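Local structure of capsid protein VP1 (Human polyomavirus 12, 6Y5Z) at residues N27-V32 with Y64-R69; L72-E77 with K234-F239; T83-E88 with L270-V275; V90-E95 with R264-Q269; E133-Q138 with A174-D179. The protein probably forms the outer shell of the virus, an icosahedral T=7 capsid built from pentamers of this subunit. All coordinates share one frame; numbering follows the deposited sequence.

Contact 1 is buried, while contacts 2, 3, 4 and 5 are only partly so. Contacts 3 and 4 hold the same two strands, 83-96 with 257-276, by regular antiparallel bonding. Contact 3, whose centre lies about 26 Å from the centre of the chain, adds a salt-bridge network. Contact 4, whose centre lies about 14 Å from it, adds the bonds of a threonine hydroxyl and packing on Phe-266. Contacts 1 and 4 touch a second subunit. Contacts 1 and 2 tie loops to strands of the same large sheet. A bridging water serves contact 1; a single backbone bond serves contact 2. Contact 5 lies in a separate small sheet and meets contact 1 through the salt bridge of Arg-29 with Asp-179.

Contact 1: N27-V32 with Y64-R69; sequences NPRMGV and YYSCAR
Ser-66 and Tyr-64 fasten the loop 27-32 to residues 64-66, in the jelly-roll beta-sandwich of VP1. Two direct hydrogen bonds cross. Ser-66 OG donates to Asn-27 O at 2.8 Å, tilted 25° from the carbonyl plane. Tyr-64 N donates to Arg-29 O at 2.8 Å. A water bridges the two segments between these bonds. It accepts from Arg-29 N and donates to Tyr-64 O and to Ser-66 OG, which thus holds both a carbonyl and the water. Van der Waals packing is modest. Arg-29 CB meets Tyr-64 CB at 4.0 Å, and Arg-29 CG passes 3.5 Å from Ser-66 OG. The arginine then bends at chi2 (-69°), which carries the guanidinium off the strand to a salt bridge with Asp-179. Asn-27 points away from the strand, and its OD1 accepts from Leu-168 N of a second subunit. The Tyr-64 ring turns its edge to the loop: Arg-29 O lies near the ring plane, 3.6 Å from Tyr-64 CD2, and Gly-31 CA lies 4.1 Å from Tyr-64 CE2.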
# COMPACT_ATOMS: atom_id res chain seq x y z
N ASN D 27 -26.32 -1.41 12.71
CA ASN D 27 -26.65 -0.57 11.54
C ASN D 27 -25.96 0.78 11.70
O ASN D 27 -25.78 1.29 12.81
CB ASN D 27 -28.16 -0.43 11.34
CG ASN D 27 -28.72 -1.66 10.67
OD1 ASN D 27 -28.11 -2.18 9.75
ND2 ASN D 27 -29.83 -2.16 11.19
N PRO D 28 -25.55 1.36 10.56
CA PRO D 28 -24.89 2.66 10.57
C PRO D 28 -25.87 3.77 10.97
O PRO D 28 -27.08 3.65 10.77
CB PRO D 28 -24.39 2.81 9.13
CG PRO D 28 -25.36 2.03 8.33
CD PRO D 28 -25.80 0.88 9.19
N ARG D 29 -25.31 4.80 11.60
CA ARG D 29 -26.05 6.01 12.03
C ARG D 29 -25.42 7.20 11.31
O ARG D 29 -24.61 7.90 11.91
CB ARG D 29 -26.02 6.10 13.55
CG ARG D 29 -26.59 4.86 14.24
CD ARG D 29 -28.09 4.77 14.02
NE ARG D 29 -28.69 3.57 14.56
CZ ARG D 29 -29.33 2.63 13.88
NH1 ARG D 29 -29.37 2.63 12.56
NH2 ARG D 29 -29.85 1.61 14.55
N MET D 30 -25.78 7.41 10.05
CA MET D 30 -25.13 8.42 9.19
C MET D 30 -25.85 9.77 9.25
O MET D 30 -25.41 10.67 8.57
CB MET D 30 -25.11 7.92 7.76
CG MET D 30 -24.20 6.71 7.59
SD MET D 30 -22.43 7.10 7.83
CE MET D 30 -22.12 6.42 9.45
N GLY D 31 -26.91 9.89 10.05
CA GLY D 31 -27.72 11.11 10.15
C GLY D 31 -29.19 10.80 9.94
O GLY D 31 -30.02 11.19 10.79
N VAL D 32 -29.51 10.11 8.85
CA VAL D 32 -30.85 9.51 8.67
C VAL D 32 -30.79 8.19 9.44
O VAL D 32 -30.34 7.17 8.89
CB VAL D 32 -31.29 9.38 7.21
CG1 VAL D 32 -32.69 8.81 7.11
CG2 VAL D 32 -31.23 10.72 6.49
N TYR D 64 -22.63 9.49 13.13
CA TYR D 64 -22.56 9.18 14.57
C TYR D 64 -21.90 7.83 14.78
O TYR D 64 -21.93 6.98 13.89
CB TYR D 64 -23.96 9.14 15.19
CG TYR D 64 -24.69 10.45 15.08
CD1 TYR D 64 -24.53 11.43 16.05
CD2 TYR D 64 -25.46 10.76 13.97
CE1 TYR D 64 -25.14 12.65 15.93
CE2 TYR D 64 -26.07 11.98 13.84
CZ TYR D 64 -25.89 12.95 14.81
OH TYR D 64 -26.43 14.20 14.70
N TYR D 65 -21.43 7.60 16.00
CA TYR D 65 -21.04 6.24 16.45
C TYR D 65 -22.31 5.39 16.61
O TYR D 65 -23.33 5.89 17.11
CB TYR D 65 -20.24 6.29 17.75
CG TYR D 65 -18.85 6.83 17.58
CD1 TYR D 65 -17.85 6.05 17.01
CD2 TYR D 65 -18.51 8.12 17.94
CE1 TYR D 65 -16.58 6.55 16.79
CE2 TYR D 65 -17.24 8.62 17.75
CZ TYR D 65 -16.26 7.84 17.17
OH TYR D 65 -15.00 8.32 17.00
N SER D 66 -22.23 4.14 16.18
CA SER D 66 -23.17 3.05 16.53
C SER D 66 -22.69 2.37 17.81
O SER D 66 -21.46 2.23 18.02
CB SER D 66 -23.26 2.08 15.40
OG SER D 66 -23.79 2.71 14.24
N CYS D 67 -23.60 1.89 18.65
CA CYS D 67 -23.23 1.08 19.83
C CYS D 67 -24.39 0.22 20.30
O CYS D 67 -25.55 0.57 20.03
CB CYS D 67 -22.67 1.90 20.98
SG CYS D 67 -23.84 3.13 21.63
N ALA D 68 -24.05 -0.89 20.92
CA ALA D 68 -25.03 -1.84 21.46
C ALA D 68 -24.41 -2.52 22.67
O ALA D 68 -23.18 -2.79 22.68
CB ALA D 68 -25.48 -2.81 20.40
N ARG D 69 -25.23 -2.78 23.67
CA ARG D 69 -24.86 -3.65 24.80
C ARG D 69 -25.63 -4.95 24.61
O ARG D 69 -26.87 -4.89 24.52
CB ARG D 69 -25.15 -2.99 26.14
CG ARG D 69 -24.88 -3.92 27.32
CD ARG D 69 -25.43 -3.37 28.61
NE ARG D 69 -25.21 -4.28 29.74
CZ ARG D 69 -25.96 -5.34 30.02
NH1 ARG D 69 -26.99 -5.65 29.25
NH2 ARG D 69 -25.68 -6.10 31.06
O HOH W 1 -22.69 4.56 12.73

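Contact 2: L72-E77 with K234-F239; sequences LPLLNE and KGDGLF
Asp-236 and Leu-72 meet where the loop 72-77 passes the start of strand 237-250, at one end of the large antiparallel sheet of the VP1 jelly roll. The strand is entered through a turn, in which Gly-237 N bonds back to Lys-234 O. Asp-236 has the largest share of the contact. Its carbonyl O accepts from Leu-72 N at 2.8 Å, and Leu-72 CB packs against the same oxygen at 3.3 Å. The Asp-236 carboxylate lies beside Leu-74 and Leu-75, its CG anti to its own carbonyl carbon (chi1 -58°). OD2 of Asp-236 comes to 3.6 Å from Leu-74 CD1, while its OD1 lies 4.0 Å from Leu-75 CD1. Gly-237 follows, with its carbonyl carbon against Leu-72 CD1. Leu-238 CB lies close to both methyls of Leu-72, and the two side chains cross obliquely. Ile-22 of strand 9-26 touches both leucines, and Trp-87 of strand 83-96 also packs on Leu-72. The nearest apolar approach between Leu-72 and Leu-238 is CD2 to CB, 4.0 Å.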
# COMPACT_ATOMS: atom_id res chain seq x y z
N LEU D 72 -25.40 -11.02 28.37
CA LEU D 72 -24.68 -12.32 28.41
C LEU D 72 -25.33 -13.24 29.44
O LEU D 72 -25.97 -12.76 30.36
CB LEU D 72 -23.22 -12.09 28.78
CG LEU D 72 -22.49 -11.14 27.83
CD1 LEU D 72 -21.08 -10.87 28.33
CD2 LEU D 72 -22.49 -11.70 26.42
N PRO D 73 -25.13 -14.56 29.32
CA PRO D 73 -25.62 -15.50 30.33
C PRO D 73 -25.13 -15.10 31.73
O PRO D 73 -23.97 -14.74 31.94
CB PRO D 73 -25.09 -16.87 29.87
CG PRO D 73 -24.83 -16.69 28.38
CD PRO D 73 -24.38 -15.24 28.25
N LEU D 74 -26.06 -15.12 32.70
CA LEU D 74 -25.75 -14.77 34.11
C LEU D 74 -24.75 -15.77 34.67
O LEU D 74 -24.91 -16.99 34.40
CB LEU D 74 -27.08 -14.77 34.87
CG LEU D 74 -27.01 -14.59 36.39
CD1 LEU D 74 -26.45 -13.23 36.77
CD2 LEU D 74 -28.40 -14.79 36.98
N LEU D 75 -23.73 -15.30 35.39
CA LEU D 75 -22.65 -16.18 35.90
C LEU D 75 -22.65 -16.32 37.42
O LEU D 75 -22.26 -17.41 37.88
CB LEU D 75 -21.30 -15.63 35.43
CG LEU D 75 -21.04 -15.77 33.93
CD1 LEU D 75 -19.73 -15.11 33.56
CD2 LEU D 75 -21.06 -17.23 33.49
N ASN D 76 -22.99 -15.27 38.17
CA ASN D 76 -22.68 -15.19 39.63
C ASN D 76 -23.95 -15.01 40.45
O ASN D 76 -24.18 -13.89 40.96
CB ASN D 76 -21.74 -14.05 39.99
CG ASN D 76 -20.40 -14.18 39.27
OD1 ASN D 76 -19.72 -15.21 39.37
ND2 ASN D 76 -20.04 -13.17 38.51
N GLU D 77 -24.63 -16.11 40.74
CA GLU D 77 -25.85 -16.07 41.60
C GLU D 77 -25.44 -16.05 43.08
O GLU D 77 -26.25 -15.53 43.86
CB GLU D 77 -26.75 -17.26 41.31
CG GLU D 77 -27.40 -17.21 39.94
CD GLU D 77 -27.99 -18.55 39.56
OE1 GLU D 77 -29.22 -18.64 39.46
OE2 GLU D 77 -27.21 -19.51 39.38
N LYS D 234 -18.38 -6.50 32.49
CA LYS D 234 -18.99 -6.03 33.75
C LYS D 234 -20.51 -6.11 33.61
O LYS D 234 -21.06 -5.78 32.54
CB LYS D 234 -18.50 -4.61 34.05
CG LYS D 234 -17.01 -4.53 34.33
CD LYS D 234 -16.54 -3.16 34.73
CE LYS D 234 -15.07 -3.13 35.10
NZ LYS D 234 -14.58 -1.74 35.27
N GLY D 235 -21.18 -6.54 34.67
CA GLY D 235 -22.64 -6.66 34.66
C GLY D 235 -23.14 -7.63 33.61
O GLY D 235 -24.30 -7.48 33.22
N ASP D 236 -22.30 -8.58 33.18
CA ASP D 236 -22.63 -9.59 32.13
C ASP D 236 -23.22 -8.91 30.89
O ASP D 236 -24.23 -9.39 30.33
CB ASP D 236 -23.54 -10.68 32.69
CG ASP D 236 -22.98 -11.42 33.89
OD1 ASP D 236 -21.75 -11.66 33.96
OD2 ASP D 236 -23.78 -11.76 34.77
N GLY D 237 -22.57 -7.83 30.46
CA GLY D 237 -22.88 -7.12 29.21
C GLY D 237 -21.64 -7.04 28.34
O GLY D 237 -20.55 -6.78 28.88
N LEU D 238 -21.83 -7.28 27.05
CA LEU D 238 -20.77 -7.11 26.02
C LEU D 238 -21.05 -5.83 25.24
O LEU D 238 -22.15 -5.66 24.70
CB LEU D 238 -20.76 -8.32 25.09
CG LEU D 238 -19.76 -8.22 23.95
CD1 LEU D 238 -18.35 -8.24 24.50
CD2 LEU D 238 -20.00 -9.36 22.98
N PHE D 239 -20.07 -4.92 25.23
CA PHE D 239 -20.21 -3.58 24.60
C PHE D 239 -19.53 -3.57 23.23
O PHE D 239 -18.31 -3.77 23.11
CB PHE D 239 -19.64 -2.54 25.55
CG PHE D 239 -20.45 -2.46 26.83
CD1 PHE D 239 -20.28 -3.40 27.84
CD2 PHE D 239 -21.39 -1.46 26.99
CE1 PHE D 239 -21.05 -3.33 28.99
CE2 PHE D 239 -22.14 -1.37 28.15
CZ PHE D 239 -21.96 -2.31 29.15

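Contact 3: T83-E88 with L270-V275; sequences TLLMWE and LRKRAV
Glu-88 is clasped side-on by Arg-271 and Arg-273. Arg-271 NE and Arg-273 NE reach Glu-88 OE1 at 2.9 and 2.8 Å from opposite faces of the carboxylate. Arg-271 NH2 and Arg-273 NH2 reach Glu-88 OE2, each at 3.0 Å, again from opposite faces. OE2 also accepts from Gly-230 N, and Arg-273 NH1 donates to Leu-10 O. Glu-88 CG lies opposite the backbone N (chi1 174°) and the chain runs on straight (chi2 -170°), carrying the carboxylate between the guanidinium groups. On this face the Met-86 side chain crosses Val-275 at about a right angle. Strands 83-96 and 257-276 are antiparallel neighbours in the VP1 jelly roll. Leu-84, Met-86 and Glu-88 each exchange two backbone hydrogen bonds with Val-275, Arg-273 and Arg-271. On the face of Leu-85, Trp-87, Lys-272 and Ala-274, Lys-272 CG makes a CH-pi contact over the Trp-87 six-membered ring. Trp-87 NE1 is satisfied by Pro-73 O. Five donors share the Glu-88 oxygens, which fixes the carboxylate and would be expected to favour its ionised form.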
# COMPACT_ATOMS: atom_id res chain seq x y z
N THR D 83 -14.22 -16.26 44.94
CA THR D 83 -13.92 -16.04 43.50
C THR D 83 -15.23 -16.01 42.74
O THR D 83 -16.13 -16.78 43.09
CB THR D 83 -12.99 -17.09 42.91
OG1 THR D 83 -13.75 -18.25 42.60
CG2 THR D 83 -11.84 -17.45 43.82
N LEU D 84 -15.32 -15.13 41.74
CA LEU D 84 -16.49 -14.98 40.86
C LEU D 84 -16.05 -15.23 39.43
O LEU D 84 -14.84 -15.39 39.20
CB LEU D 84 -17.06 -13.58 41.04
CG LEU D 84 -17.66 -13.32 42.42
CD1 LEU D 84 -18.18 -11.90 42.50
CD2 LEU D 84 -18.76 -14.32 42.73
N LEU D 85 -17.01 -15.28 38.53
CA LEU D 85 -16.73 -15.51 37.10
C LEU D 85 -17.13 -14.28 36.31
O LEU D 85 -18.12 -13.62 36.65
CB LEU D 85 -17.51 -16.73 36.62
CG LEU D 85 -17.14 -18.07 37.23
CD1 LEU D 85 -18.01 -19.15 36.61
CD2 LEU D 85 -15.67 -18.40 37.00
N MET D 86 -16.35 -13.99 35.28
CA MET D 86 -16.71 -12.96 34.28
C MET D 86 -16.54 -13.55 32.88
O MET D 86 -15.59 -14.33 32.68
CB MET D 86 -15.83 -11.72 34.42
CG MET D 86 -15.97 -11.04 35.79
SD MET D 86 -15.01 -9.53 35.92
CE MET D 86 -16.06 -8.43 34.97
N TRP D 87 -17.39 -13.17 31.94
CA TRP D 87 -17.17 -13.44 30.50
C TRP D 87 -15.98 -12.61 30.03
O TRP D 87 -15.94 -11.39 30.25
CB TRP D 87 -18.42 -13.15 29.68
CG TRP D 87 -19.51 -14.16 29.90
CD1 TRP D 87 -20.71 -13.92 30.49
CD2 TRP D 87 -19.50 -15.54 29.51
NE1 TRP D 87 -21.47 -15.06 30.48
CE2 TRP D 87 -20.74 -16.08 29.92
CE3 TRP D 87 -18.56 -16.40 28.92
CZ2 TRP D 87 -21.08 -17.41 29.70
CZ3 TRP D 87 -18.91 -17.70 28.67
CH2 TRP D 87 -20.15 -18.21 29.08
N GLU D 88 -15.02 -13.27 29.41
CA GLU D 88 -13.79 -12.63 28.86
C GLU D 88 -13.87 -12.74 27.34
O GLU D 88 -14.01 -13.88 26.82
CB GLU D 88 -12.59 -13.36 29.43
CG GLU D 88 -11.27 -12.89 28.84
CD GLU D 88 -10.10 -13.76 29.22
OE1 GLU D 88 -10.30 -14.81 29.88
OE2 GLU D 88 -8.98 -13.41 28.83
N LEU D 270 -16.37 -15.69 23.65
CA LEU D 270 -16.15 -15.40 25.09
C LEU D 270 -15.87 -16.69 25.84
O LEU D 270 -16.35 -17.76 25.45
CB LEU D 270 -17.34 -14.66 25.67
CG LEU D 270 -17.60 -13.33 24.96
CD1 LEU D 270 -18.82 -13.42 24.08
CD2 LEU D 270 -17.69 -12.18 25.91
N ARG D 271 -15.12 -16.55 26.92
CA ARG D 271 -14.84 -17.68 27.83
C ARG D 271 -15.02 -17.22 29.27
O ARG D 271 -14.86 -16.02 29.59
CB ARG D 271 -13.44 -18.23 27.56
CG ARG D 271 -12.33 -17.32 28.03
CD ARG D 271 -10.97 -17.89 27.68
NE ARG D 271 -9.95 -16.89 27.94
CZ ARG D 271 -8.73 -16.91 27.42
NH1 ARG D 271 -8.34 -17.92 26.66
NH2 ARG D 271 -7.87 -15.95 27.70
N LYS D 272 -15.34 -18.15 30.15
CA LYS D 272 -15.47 -17.81 31.58
C LYS D 272 -14.08 -17.68 32.19
O LYS D 272 -13.24 -18.58 31.99
CB LYS D 272 -16.29 -18.89 32.30
CG LYS D 272 -17.71 -19.03 31.79
CD LYS D 272 -18.46 -20.12 32.51
CE LYS D 272 -19.81 -20.39 31.90
NZ LYS D 272 -20.43 -21.60 32.50
N ARG D 273 -13.84 -16.59 32.89
CA ARG D 273 -12.59 -16.27 33.60
C ARG D 273 -12.91 -16.07 35.07
O ARG D 273 -13.83 -15.26 35.39
CB ARG D 273 -12.01 -14.98 33.01
CG ARG D 273 -10.79 -14.45 33.74
CD ARG D 273 -9.54 -15.29 33.55
NE ARG D 273 -8.89 -14.96 32.29
CZ ARG D 273 -7.58 -15.04 32.05
NH1 ARG D 273 -6.73 -15.46 32.98
NH2 ARG D 273 -7.12 -14.70 30.86
N ALA D 274 -12.19 -16.75 35.96
CA ALA D 274 -12.29 -16.53 37.42
C ALA D 274 -11.58 -15.22 37.78
O ALA D 274 -10.48 -14.91 37.22
CB ALA D 274 -11.76 -17.70 38.21
N VAL D 275 -12.18 -14.47 38.72
CA VAL D 275 -11.59 -13.25 39.32
C VAL D 275 -11.80 -13.29 40.84
O VAL D 275 -12.72 -14.00 41.32
CB VAL D 275 -12.25 -12.00 38.72
CG1 VAL D 275 -12.06 -11.96 37.22
CG2 VAL D 275 -13.72 -11.91 39.06

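Contact 4: V90-E95 with R264-Q269; sequences VSVKTE and RYFNVQ
Thr-94 and Arg-264 meet through the threonine hydroxyl. Arg-264 NH2 donates to Thr-94 OG1 at 3.0 Å, with the oxygen close to the guanidinium plane. Thr-94 OG1 donates in turn to Tyr-265 O at 2.7 Å. Glu-95 N reaches the same carbonyl from the opposite face of its plane. The bend at chi3 (-73°) brings the guanidinium edge of Arg-264 to Thr-94; its NH1 pairs with Asp-244. Thr-94 OG1 also sits over the centre of the Phe-266 ring, 4.2 Å above its plane. Farther along this face, Val-92 CG2 meets Val-268 CG2 at 3.8 Å. The face of Ser-91, Lys-93, Glu-95 and Tyr-265 is more polar. A water links Ser-91 OG to Gln-269 OE1, while Gln-269 NE2 bonds to Gln-21. The Tyr-265 hydroxyl bonds to Glu-23, and Tyr-199 of a second subunit bonds to Glu-95. Regular antiparallel backbone bonds join the segments. In the VP1 jelly roll, strand 257-276 lies between strand 83-96 and strand 9-26, whose Ile-22, Ala-24 and Leu-26 bond to the backbone of 264-269. Phe-128, Val-130, Leu-240 and Cys-242 of strands 124-131 and 237-250 pack against Phe-266.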
# COMPACT_ATOMS: atom_id res chain seq x y z
N VAL D 90 -12.32 -13.08 24.00
CA VAL D 90 -11.03 -13.68 23.56
C VAL D 90 -10.68 -13.17 22.16
O VAL D 90 -9.51 -12.84 21.91
CB VAL D 90 -11.11 -15.21 23.60
CG1 VAL D 90 -9.87 -15.87 23.01
CG2 VAL D 90 -11.39 -15.68 25.01
N SER D 91 -11.67 -13.04 21.29
CA SER D 91 -11.44 -12.77 19.85
C SER D 91 -12.75 -12.35 19.22
O SER D 91 -13.81 -12.62 19.79
CB SER D 91 -10.83 -13.97 19.18
OG SER D 91 -11.73 -15.07 19.15
N VAL D 92 -12.66 -11.72 18.06
CA VAL D 92 -13.85 -11.30 17.30
C VAL D 92 -13.58 -11.52 15.83
O VAL D 92 -12.44 -11.27 15.38
CB VAL D 92 -14.25 -9.85 17.64
CG1 VAL D 92 -13.12 -8.85 17.43
CG2 VAL D 92 -15.48 -9.45 16.85
N LYS D 93 -14.59 -11.98 15.12
CA LYS D 93 -14.62 -11.82 13.66
C LYS D 93 -15.58 -10.68 13.35
O LYS D 93 -16.72 -10.71 13.83
CB LYS D 93 -15.07 -13.10 12.97
CG LYS D 93 -14.10 -14.26 13.10
CD LYS D 93 -14.37 -15.32 12.06
CE LYS D 93 -13.31 -16.39 12.04
NZ LYS D 93 -13.81 -17.59 11.35
N THR D 94 -15.10 -9.68 12.66
CA THR D 94 -15.93 -8.50 12.33
C THR D 94 -15.81 -8.24 10.84
O THR D 94 -14.77 -8.53 10.23
CB THR D 94 -15.56 -7.29 13.19
OG1 THR D 94 -16.52 -6.25 12.93
CG2 THR D 94 -14.17 -6.78 12.92
N GLU D 95 -16.91 -7.78 10.27
CA GLU D 95 -17.06 -7.59 8.81
C GLU D 95 -17.92 -6.35 8.58
O GLU D 95 -19.00 -6.23 9.18
CB GLU D 95 -17.75 -8.83 8.26
CG GLU D 95 -18.00 -8.76 6.77
CD GLU D 95 -17.03 -9.59 6.00
OE1 GLU D 95 -15.80 -9.35 6.15
OE2 GLU D 95 -17.52 -10.47 5.28
N ARG D 264 -22.06 -3.20 10.21
CA ARG D 264 -20.95 -4.06 10.66
C ARG D 264 -21.50 -5.25 11.43
O ARG D 264 -22.31 -5.07 12.36
CB ARG D 264 -19.97 -3.24 11.50
CG ARG D 264 -18.81 -4.05 12.07
CD ARG D 264 -17.81 -3.16 12.79
NE ARG D 264 -16.97 -2.32 11.93
CZ ARG D 264 -15.79 -2.65 11.43
NH1 ARG D 264 -15.11 -1.78 10.69
NH2 ARG D 264 -15.30 -3.87 11.63
N TYR D 265 -20.96 -6.41 11.12
CA TYR D 265 -21.18 -7.67 11.85
C TYR D 265 -20.07 -7.88 12.88
O TYR D 265 -18.87 -7.60 12.59
CB TYR D 265 -21.15 -8.84 10.87
CG TYR D 265 -21.30 -10.20 11.47
CD1 TYR D 265 -22.52 -10.64 11.96
CD2 TYR D 265 -20.21 -11.03 11.57
CE1 TYR D 265 -22.64 -11.91 12.51
CE2 TYR D 265 -20.32 -12.32 12.08
CZ TYR D 265 -21.53 -12.75 12.58
OH TYR D 265 -21.57 -14.03 13.07
N PHE D 266 -20.45 -8.46 14.01
CA PHE D 266 -19.53 -8.90 15.08
C PHE D 266 -19.88 -10.33 15.45
O PHE D 266 -21.07 -10.62 15.68
CB PHE D 266 -19.66 -8.07 16.36
CG PHE D 266 -19.33 -6.61 16.24
CD1 PHE D 266 -20.21 -5.70 15.65
CD2 PHE D 266 -18.17 -6.11 16.81
CE1 PHE D 266 -19.91 -4.35 15.60
CE2 PHE D 266 -17.88 -4.76 16.77
CZ PHE D 266 -18.76 -3.87 16.19
N ASN D 267 -18.87 -11.20 15.56
CA ASN D 267 -19.03 -12.52 16.22
C ASN D 267 -17.90 -12.62 17.24
O ASN D 267 -16.75 -12.80 16.84
CB ASN D 267 -19.02 -13.68 15.24
CG ASN D 267 -19.39 -14.99 15.92
OD1 ASN D 267 -19.13 -15.16 17.09
ND2 ASN D 267 -20.09 -15.87 15.22
N VAL D 268 -18.26 -12.48 18.51
CA VAL D 268 -17.29 -12.43 19.63
C VAL D 268 -17.27 -13.78 20.33
O VAL D 268 -18.36 -14.29 20.72
CB VAL D 268 -17.60 -11.29 20.61
CG1 VAL D 268 -16.60 -11.23 21.75
CG2 VAL D 268 -17.65 -9.97 19.87
N GLN D 269 -16.07 -14.34 20.49
CA GLN D 269 -15.86 -15.57 21.27
C GLN D 269 -15.58 -15.17 22.72
O GLN D 269 -14.66 -14.36 22.95
CB GLN D 269 -14.70 -16.37 20.71
CG GLN D 269 -14.42 -17.62 21.51
CD GLN D 269 -13.31 -18.43 20.87
OE1 GLN D 269 -12.16 -18.36 21.30
NE2 GLN D 269 -13.65 -19.12 19.79
O HOH W 2 -10.59 -17.40 19.56

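Contact 5: E133-Q138 with A174-D179; sequences EPLDLQ and AKLDKD
Leu-176 is the centre of an inverse gamma turn, and its backbone is tied to Leu-135 both directly and through water. Leu-176 N donates to Leu-135 O at 2.8 Å. A water accepts from Leu-135 N and donates to Leu-176 O. Pro-134 CB packs against that same carbonyl oxygen of Leu-176 at 3.6 Å. Strand 173-175, just before it, forms one side of a three-stranded antiparallel sheet with 136-139 in the middle and 187-189 beyond. Here Leu-137 and Ala-174 make a hydrogen-bonded pair, with Leu-137 N to Ala-174 O at 2.8 Å and Ala-174 N to Leu-137 O at 3.1 Å. Leu-176 CB meets Leu-137 CD1 at 3.8 Å. With chi1 of Leu-176 at 179°, its CD2 methyl is set against Leu-135 CD2 at 4.0 Å. Ser-241 of the large sheet touches Leu-135 and Leu-176. Asp-136 and Lys-175 run alongside each other, with Lys-175 CG 3.9 Å from Asp-136 OD1, but their charged ends do not touch. Asp-136 OD2 accepts from Asn-194 N. The ammonium of Lys-175 instead reaches Glu-133 OE1 through a water, 2.9 Å from Lys-175 NZ.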
# COMPACT_ATOMS: atom_id res chain seq x y z
N GLU D 133 -17.27 -2.71 29.03
CA GLU D 133 -17.98 -1.49 29.52
C GLU D 133 -18.00 -0.52 28.35
O GLU D 133 -17.39 -0.80 27.32
CB GLU D 133 -17.29 -0.95 30.76
CG GLU D 133 -15.86 -0.50 30.54
CD GLU D 133 -15.12 -0.42 31.85
OE1 GLU D 133 -15.08 0.70 32.43
OE2 GLU D 133 -14.59 -1.46 32.30
N PRO D 134 -18.74 0.60 28.43
CA PRO D 134 -18.84 1.50 27.29
C PRO D 134 -17.47 2.04 26.86
O PRO D 134 -16.58 2.22 27.69
CB PRO D 134 -19.75 2.62 27.80
CG PRO D 134 -20.55 1.96 28.92
CD PRO D 134 -19.58 1.00 29.57
N LEU D 135 -17.33 2.28 25.57
CA LEU D 135 -16.12 2.91 24.99
C LEU D 135 -15.91 4.29 25.63
O LEU D 135 -16.85 5.11 25.66
CB LEU D 135 -16.29 2.99 23.46
CG LEU D 135 -15.16 3.67 22.70
CD1 LEU D 135 -13.93 2.80 22.71
CD2 LEU D 135 -15.58 3.97 21.27
N ASP D 136 -14.71 4.55 26.12
CA ASP D 136 -14.32 5.89 26.64
C ASP D 136 -14.01 6.81 25.46
O ASP D 136 -13.26 6.36 24.53
CB ASP D 136 -13.12 5.80 27.58
CG ASP D 136 -13.41 5.01 28.84
OD1 ASP D 136 -14.37 5.41 29.55
OD2 ASP D 136 -12.71 4.01 29.10
N LEU D 137 -14.57 8.01 25.46
CA LEU D 137 -14.43 9.01 24.37
C LEU D 137 -13.69 10.24 24.90
O LEU D 137 -13.90 10.68 26.06
CB LEU D 137 -15.80 9.43 23.83
CG LEU D 137 -16.65 8.31 23.24
CD1 LEU D 137 -18.03 8.84 22.88
CD2 LEU D 137 -15.97 7.71 22.02
N GLN D 138 -12.87 10.82 24.03
CA GLN D 138 -12.15 12.09 24.26
C GLN D 138 -12.71 13.09 23.25
O GLN D 138 -12.72 12.79 22.03
CB GLN D 138 -10.65 11.89 24.12
CG GLN D 138 -9.88 13.20 23.99
CD GLN D 138 -9.88 14.01 25.27
OE1 GLN D 138 -9.45 13.52 26.31
NE2 GLN D 138 -10.24 15.28 25.15
N ALA D 174 -16.17 11.54 27.97
CA ALA D 174 -17.52 10.96 27.97
C ALA D 174 -17.43 9.46 27.70
O ALA D 174 -16.34 8.93 27.44
CB ALA D 174 -18.40 11.66 26.97
N LYS D 175 -18.54 8.77 27.88
CA LYS D 175 -18.69 7.33 27.55
C LYS D 175 -19.69 7.17 26.42
O LYS D 175 -20.70 7.88 26.40
CB LYS D 175 -19.12 6.58 28.81
CG LYS D 175 -18.05 6.57 29.89
CD LYS D 175 -18.45 5.99 31.20
CE LYS D 175 -17.33 6.15 32.21
NZ LYS D 175 -17.42 5.17 33.32
N LEU D 176 -19.42 6.25 25.49
CA LEU D 176 -20.33 6.00 24.35
C LEU D 176 -21.49 5.14 24.86
O LEU D 176 -21.39 3.91 24.83
CB LEU D 176 -19.56 5.33 23.21
CG LEU D 176 -20.39 4.99 21.97
CD1 LEU D 176 -21.21 6.19 21.50
CD2 LEU D 176 -19.49 4.48 20.86
N ASP D 177 -22.56 5.81 25.32
CA ASP D 177 -23.67 5.14 26.04
C ASP D 177 -25.00 5.33 25.31
O ASP D 177 -26.02 4.91 25.85
CB ASP D 177 -23.71 5.62 27.49
CG ASP D 177 -23.99 7.10 27.66
OD1 ASP D 177 -24.25 7.80 26.65
OD2 ASP D 177 -23.90 7.55 28.82
N LYS D 178 -25.00 5.91 24.11
CA LYS D 178 -26.24 6.08 23.32
C LYS D 178 -25.92 5.93 21.84
O LYS D 178 -25.08 6.69 21.32
CB LYS D 178 -26.90 7.44 23.54
CG LYS D 178 -27.25 7.78 24.99
N ASP D 179 -26.64 5.05 21.18
CA ASP D 179 -26.52 4.81 19.72
C ASP D 179 -27.01 6.04 18.95
O ASP D 179 -28.11 6.56 19.26
CB ASP D 179 -27.29 3.54 19.38
CG ASP D 179 -27.29 3.21 17.91
OD1 ASP D 179 -26.20 2.81 17.42
OD2 ASP D 179 -28.33 3.39 17.28
O HOH W 3 -17.17 2.52 32.27
O HOH W 4 -19.64 1.84 23.91
O HOH W 5 -14.35 8.15 30.21